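Local coordinates for DNA repair and recombination protein radB (Thermococcus kodakarensis, PDB 2CVH) that probably takes part in DNA repair and homologous recombination, binding DNA and hydrolysing ATP only very weakly, without promoting strand exchange, at residues Pro19-Lys33 with Ala142-Val155. Sequence-based numbering, arbitrary orientation.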
loop_
_atom_site.group_PDB
_atom_site.type_symbol
_atom_site.label_atom_id
_atom_site.label_comp_id
_atom_site.label_asym_id
_atom_site.label_seq_id
_atom_site.Cartn_x
_atom_site.Cartn_y
_atom_site.Cartn_z
ATOM N N PRO A 19 -6.036 -11.253 1.616
ATOM C CA PRO A 19 -4.847 -11.994 2.017
ATOM C C PRO A 19 -4.317 -12.826 0.868
ATOM O O PRO A 19 -5.080 -13.299 0.034
ATOM C CB PRO A 19 -5.367 -12.869 3.160
ATOM C CG PRO A 19 -6.775 -13.121 2.802
ATOM C CD PRO A 19 -7.239 -11.781 2.297
ATOM N N GLY A 20 -2.999 -12.962 0.801
ATOM C CA GLY A 20 -2.406 -13.780 -0.231
ATOM C C GLY A 20 -2.336 -13.161 -1.593
ATOM O O GLY A 20 -2.122 -13.883 -2.569
ATOM N N VAL A 21 -2.558 -11.851 -1.687
ATOM C CA VAL A 21 -2.476 -11.153 -2.976
ATOM C C VAL A 21 -1.819 -9.794 -2.794
ATOM O O VAL A 21 -1.659 -9.314 -1.654
ATOM C CB VAL A 21 -3.870 -10.968 -3.671
ATOM C CG1 VAL A 21 -4.538 -12.336 -3.910
ATOM C CG2 VAL A 21 -4.761 -10.081 -2.864
ATOM N N LEU A 22 -1.307 -9.250 -3.895
ATOM C CA LEU A 22 -0.688 -7.945 -3.866
ATOM C C LEU A 22 -1.726 -6.936 -4.339
ATOM O O LEU A 22 -2.319 -7.105 -5.406
ATOM C CB LEU A 22 0.519 -7.854 -4.780
ATOM C CG LEU A 22 1.754 -8.737 -4.586
ATOM C CD1 LEU A 22 2.958 -7.983 -5.120
ATOM C CD2 LEU A 22 1.986 -9.088 -3.148
ATOM N N THR A 23 -2.050 -5.983 -3.475
ATOM C CA THR A 23 -2.975 -4.926 -3.823
ATOM C C THR A 23 -2.107 -3.691 -4.012
ATOM O O THR A 23 -1.287 -3.371 -3.152
ATOM C CB THR A 23 -4.005 -4.641 -2.715
ATOM O OG1 THR A 23 -4.808 -5.809 -2.476
ATOM C CG2 THR A 23 -4.935 -3.474 -3.139
ATOM N N GLN A 24 -2.147 -3.100 -5.200
ATOM C CA GLN A 24 -1.403 -1.869 -5.434
ATOM C C GLN A 24 -2.345 -0.738 -5.022
ATOM O O GLN A 24 -3.566 -0.820 -5.225
ATOM C CB GLN A 24 -1.036 -1.697 -6.913
ATOM C CG GLN A 24 -0.538 -0.292 -7.241
ATOM C CD GLN A 24 -0.185 -0.067 -8.702
ATOM O OE1 GLN A 24 0.761 0.648 -9.012
ATOM N NE2 GLN A 24 -0.931 -0.666 -9.594
ATOM N N VAL A 25 -1.810 0.255 -4.334
ATOM C CA VAL A 25 -2.604 1.415 -3.948
ATOM C C VAL A 25 -1.732 2.526 -4.448
ATOM O O VAL A 25 -0.612 2.662 -4.004
ATOM C CB VAL A 25 -2.829 1.561 -2.424
ATOM C CG1 VAL A 25 -3.638 2.838 -2.145
ATOM C CG2 VAL A 25 -3.603 0.378 -1.890
ATOM N N TYR A 26 -2.192 3.255 -5.454
ATOM C CA TYR A 26 -1.373 4.321 -5.983
ATOM C C TYR A 26 -2.123 5.664 -6.094
ATOM O O TYR A 26 -3.353 5.713 -6.159
ATOM C CB TYR A 26 -0.747 3.880 -7.316
ATOM C CG TYR A 26 -1.706 3.877 -8.490
ATOM C CD1 TYR A 26 -2.542 2.795 -8.735
ATOM C CD2 TYR A 26 -1.801 4.990 -9.321
ATOM C CE1 TYR A 26 -3.451 2.821 -9.767
ATOM C CE2 TYR A 26 -2.702 5.033 -10.356
ATOM C CZ TYR A 26 -3.524 3.949 -10.572
ATOM O OH TYR A 26 -4.432 4.022 -11.585
ATOM N N GLY A 27 -1.355 6.745 -6.135
ATOM C CA GLY A 27 -1.918 8.077 -6.219
ATOM C C GLY A 27 -0.843 9.078 -5.848
ATOM O O GLY A 27 0.275 8.675 -5.530
ATOM N N PRO A 28 -1.134 10.389 -5.899
ATOM C CA PRO A 28 -0.175 11.448 -5.563
ATOM C C PRO A 28 0.052 11.574 -4.052
ATOM O O PRO A 28 -0.597 10.884 -3.253
ATOM C CB PRO A 28 -0.848 12.694 -6.131
ATOM C CG PRO A 28 -2.284 12.422 -5.892
ATOM C CD PRO A 28 -2.444 10.956 -6.266
ATOM N N TYR A 29 0.982 12.429 -3.650
ATOM C CA TYR A 29 1.233 12.595 -2.222
ATOM C C TYR A 29 -0.001 13.194 -1.580
ATOM O O TYR A 29 -0.751 13.915 -2.230
ATOM C CB TYR A 29 2.472 13.452 -1.979
ATOM C CG TYR A 29 3.713 12.757 -2.471
ATOM C CD1 TYR A 29 4.220 13.016 -3.744
ATOM C CD2 TYR A 29 4.362 11.803 -1.683
ATOM C CE1 TYR A 29 5.345 12.348 -4.224
ATOM C CE2 TYR A 29 5.487 11.128 -2.156
ATOM C CZ TYR A 29 5.972 11.407 -3.426
ATOM O OH TYR A 29 7.092 10.763 -3.901
ATOM N N ALA A 30 -0.251 12.837 -0.328
ATOM C CA ALA A 30 -1.430 13.317 0.385
ATOM C C ALA A 30 -2.726 12.776 -0.232
ATOM O O ALA A 30 -3.824 13.209 0.139
ATOM C CB ALA A 30 -1.452 14.840 0.445
ATOM N N SER A 31 -2.602 11.802 -1.143
ATOM C CA SER A 31 -3.780 11.187 -1.771
ATOM C C SER A 31 -4.419 10.315 -0.709
ATOM O O SER A 31 -5.595 9.957 -0.814
ATOM C CB SER A 31 -3.391 10.324 -2.983
ATOM O OG SER A 31 -2.552 9.216 -2.629
ATOM N N GLY A 32 -3.618 9.940 0.299
ATOM C CA GLY A 32 -4.119 9.121 1.387
ATOM C C GLY A 32 -3.656 7.674 1.343
ATOM O O GLY A 32 -4.123 6.862 2.145
ATOM N N LYS A 33 -2.747 7.334 0.429
ATOM C CA LYS A 33 -2.269 5.954 0.316
ATOM C C LYS A 33 -1.492 5.482 1.553
ATOM O O LYS A 33 -1.778 4.410 2.101
ATOM C CB LYS A 33 -1.499 5.736 -0.977
ATOM C CG LYS A 33 -0.334 6.625 -1.208
ATOM C CD LYS A 33 0.170 6.437 -2.633
ATOM C CE LYS A 33 1.576 6.969 -2.798
ATOM N NZ LYS A 33 1.689 8.443 -2.750
ATOM N N ALA A 142 3.231 -13.245 0.696
ATOM C CA ALA A 142 1.790 -13.132 0.906
ATOM C C ALA A 142 1.118 -14.498 0.914
ATOM O O ALA A 142 0.210 -14.767 1.704
ATOM C CB ALA A 142 1.185 -12.246 -0.165
ATOM N N ARG A 143 1.576 -15.382 0.051
ATOM C CA ARG A 143 0.979 -16.712 -0.022
ATOM C C ARG A 143 1.394 -17.644 1.103
ATOM O O ARG A 143 0.573 -18.418 1.607
ATOM C CB ARG A 143 1.293 -17.349 -1.362
ATOM C CG ARG A 143 0.838 -16.489 -2.462
ATOM C CD ARG A 143 -0.322 -17.083 -3.146
ATOM N NE ARG A 143 0.101 -17.403 -4.497
ATOM C CZ ARG A 143 -0.561 -17.039 -5.578
ATOM N NH1 ARG A 143 -1.690 -16.340 -5.452
ATOM N NH2 ARG A 143 -0.083 -17.373 -6.772
ATOM N N LYS A 144 2.655 -17.583 1.504
ATOM C CA LYS A 144 3.090 -18.454 2.577
ATOM C C LYS A 144 2.393 -18.125 3.902
ATOM O O LYS A 144 2.076 -19.027 4.684
ATOM C CB LYS A 144 4.612 -18.408 2.733
ATOM C CG LYS A 144 5.391 -18.858 1.498
ATOM C CD LYS A 144 4.808 -20.127 0.859
ATOM C CE LYS A 144 3.994 -19.793 -0.404
ATOM N NZ LYS A 144 3.072 -20.886 -0.852
ATOM N N HIS A 145 2.114 -16.846 4.134
ATOM C CA HIS A 145 1.474 -16.426 5.383
ATOM C C HIS A 145 0.016 -16.041 5.258
ATOM O O HIS A 145 -0.650 -15.745 6.249
ATOM C CB HIS A 145 2.264 -15.264 5.984
ATOM C CG HIS A 145 3.700 -15.596 6.226
ATOM N ND1 HIS A 145 4.707 -15.177 5.391
ATOM C CD2 HIS A 145 4.288 -16.379 7.159
ATOM C CE1 HIS A 145 5.855 -15.690 5.793
ATOM N NE2 HIS A 145 5.625 -16.423 6.865
ATOM N N ASN A 146 -0.499 -16.082 4.043
ATOM C CA ASN A 146 -1.878 -15.710 3.795
ATOM C C ASN A 146 -2.208 -14.373 4.436
ATOM O O ASN A 146 -3.078 -14.279 5.298
ATOM C CB ASN A 146 -2.870 -16.751 4.292
ATOM C CG ASN A 146 -4.193 -16.643 3.558
ATOM O OD1 ASN A 146 -4.250 -16.043 2.501
ATOM N ND2 ASN A 146 -5.240 -17.231 4.098
ATOM N N ILE A 147 -1.476 -13.343 4.044
ATOM C CA ILE A 147 -1.726 -12.004 4.560
ATOM C C ILE A 147 -1.598 -11.084 3.355
ATOM O O ILE A 147 -1.067 -11.490 2.316
ATOM C CB ILE A 147 -0.718 -11.557 5.651
ATOM C CG1 ILE A 147 0.714 -11.701 5.145
ATOM C CG2 ILE A 147 -0.985 -12.299 6.965
ATOM C CD1 ILE A 147 1.751 -11.079 6.093
ATOM N N PRO A 148 -2.131 -9.852 3.465
ATOM C CA PRO A 148 -2.043 -8.916 2.352
ATOM C C PRO A 148 -0.692 -8.247 2.263
ATOM O O PRO A 148 0.029 -8.133 3.260
ATOM C CB PRO A 148 -3.113 -7.875 2.699
ATOM C CG PRO A 148 -4.050 -8.606 3.655
ATOM C CD PRO A 148 -3.061 -9.363 4.495
ATOM N N VAL A 149 -0.321 -7.899 1.038
ATOM C CA VAL A 149 0.881 -7.143 0.777
ATOM C C VAL A 149 0.401 -5.913 -0.006
ATOM O O VAL A 149 -0.108 -6.041 -1.119
ATOM C CB VAL A 149 1.909 -7.898 -0.064
ATOM C CG1 VAL A 149 3.098 -6.995 -0.338
ATOM C CG2 VAL A 149 2.406 -9.126 0.680
ATOM N N ILE A 150 0.480 -4.744 0.625
ATOM C CA ILE A 150 0.096 -3.490 -0.002
ATOM C C ILE A 150 1.332 -2.909 -0.638
ATOM O O ILE A 150 2.390 -2.798 -0.007
ATOM C CB ILE A 150 -0.471 -2.473 1.020
ATOM C CG1 ILE A 150 -1.800 -2.977 1.583
ATOM C CG2 ILE A 150 -0.639 -1.094 0.345
ATOM C CD1 ILE A 150 -2.255 -2.259 2.865
ATOM N N VAL A 151 1.211 -2.585 -1.917
ATOM C CA VAL A 151 2.300 -2.007 -2.677
ATOM C C VAL A 151 1.871 -0.570 -3.021
ATOM O O VAL A 151 0.927 -0.340 -3.775
ATOM C CB VAL A 151 2.558 -2.830 -3.969
ATOM C CG1 VAL A 151 3.549 -2.126 -4.825
ATOM C CG2 VAL A 151 3.083 -4.216 -3.618
ATOM N N ILE A 152 2.529 0.393 -2.405
ATOM C CA ILE A 152 2.212 1.784 -2.617
ATOM C C ILE A 152 3.113 2.368 -3.693
ATOM O O ILE A 152 4.294 2.074 -3.733
ATOM C CB ILE A 152 2.324 2.552 -1.281
ATOM C CG1 ILE A 152 1.127 2.209 -0.399
ATOM C CG2 ILE A 152 2.449 4.059 -1.506
ATOM C CD1 ILE A 152 1.275 2.680 1.047
ATOM N N ASN A 153 2.531 3.129 -4.618
ATOM C CA ASN A 153 3.306 3.756 -5.684
ATOM C C ASN A 153 2.665 5.102 -5.997
ATOM O O ASN A 153 1.534 5.364 -5.594
ATOM C CB ASN A 153 3.258 2.902 -6.963
ATOM C CG ASN A 153 3.607 1.449 -6.718
ATOM O OD1 ASN A 153 4.777 1.085 -6.666
ATOM N ND2 ASN A 153 2.588 0.607 -6.562
ATOM N N GLN A 154 3.372 5.943 -6.738
ATOM C CA GLN A 154 2.824 7.229 -7.155
ATOM C C GLN A 154 2.061 7.031 -8.486
ATOM O O GLN A 154 2.381 6.142 -9.288
ATOM C CB GLN A 154 3.938 8.254 -7.342
ATOM C CG GLN A 154 4.722 8.561 -6.082
ATOM C CD GLN A 154 3.850 9.127 -4.980
ATOM O OE1 GLN A 154 3.889 8.655 -3.846
ATOM N NE2 GLN A 154 3.072 10.153 -5.302
ATOM N N VAL A 155 1.067 7.879 -8.718
ATOM C CA VAL A 155 0.233 7.818 -9.926
ATOM C C VAL A 155 0.927 8.282 -11.238
ATOM O O VAL A 155 2.062 8.762 -11.210
ATOM C CB VAL A 155 -1.058 8.671 -9.694
ATOM C CG1 VAL A 155 -0.705 10.166 -9.601
ATOM C CG2 VAL A 155 -2.107 8.400 -10.772
#
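Gln154 lays its side-chain amide flat over one face of the Tyr29 ring, the planes 12° apart, with NE2 3.3 Å from Tyr29 CE1. A bend at chi2 (-60°) folds the glutamine back over the loop, bringing OE1 to Lys33 NZ; their 2.5 Å is implausibly short for a hydrogen bond, so the exact position is doubtful. A long, flat amide suits this place, since it can stack and probably accept at once. Lys33 passes its aliphatic chain over Ile152, CD lying a tight 3.5 Å from Ile152 CG2, and its NZ bonds Gly27 O (3.1 Å) from above the carbonyl plane. At the other end, Gly20 CA rests 3.4 Å from Ala142 O of helix 128-145, and its N donates to Ile147 O just beyond the helix; glycine readily takes the positive phi (77°), and a side chain would crowd Asn146 OD1. Between these ends, strands 22-26 and 149-153 pair in parallel, while Leu22 CD2 packs against Val149 CB. Cut back to an alanine, Lys33 would probably leave Gly27 O without its charged donor and uncover Ile152 CG2. In this RecA-like core the Walker A lysine, predicted to bind ATP, is thus held by the P-loop carbonyl of Gly27 and probably by Gln154, just past strand 149-153.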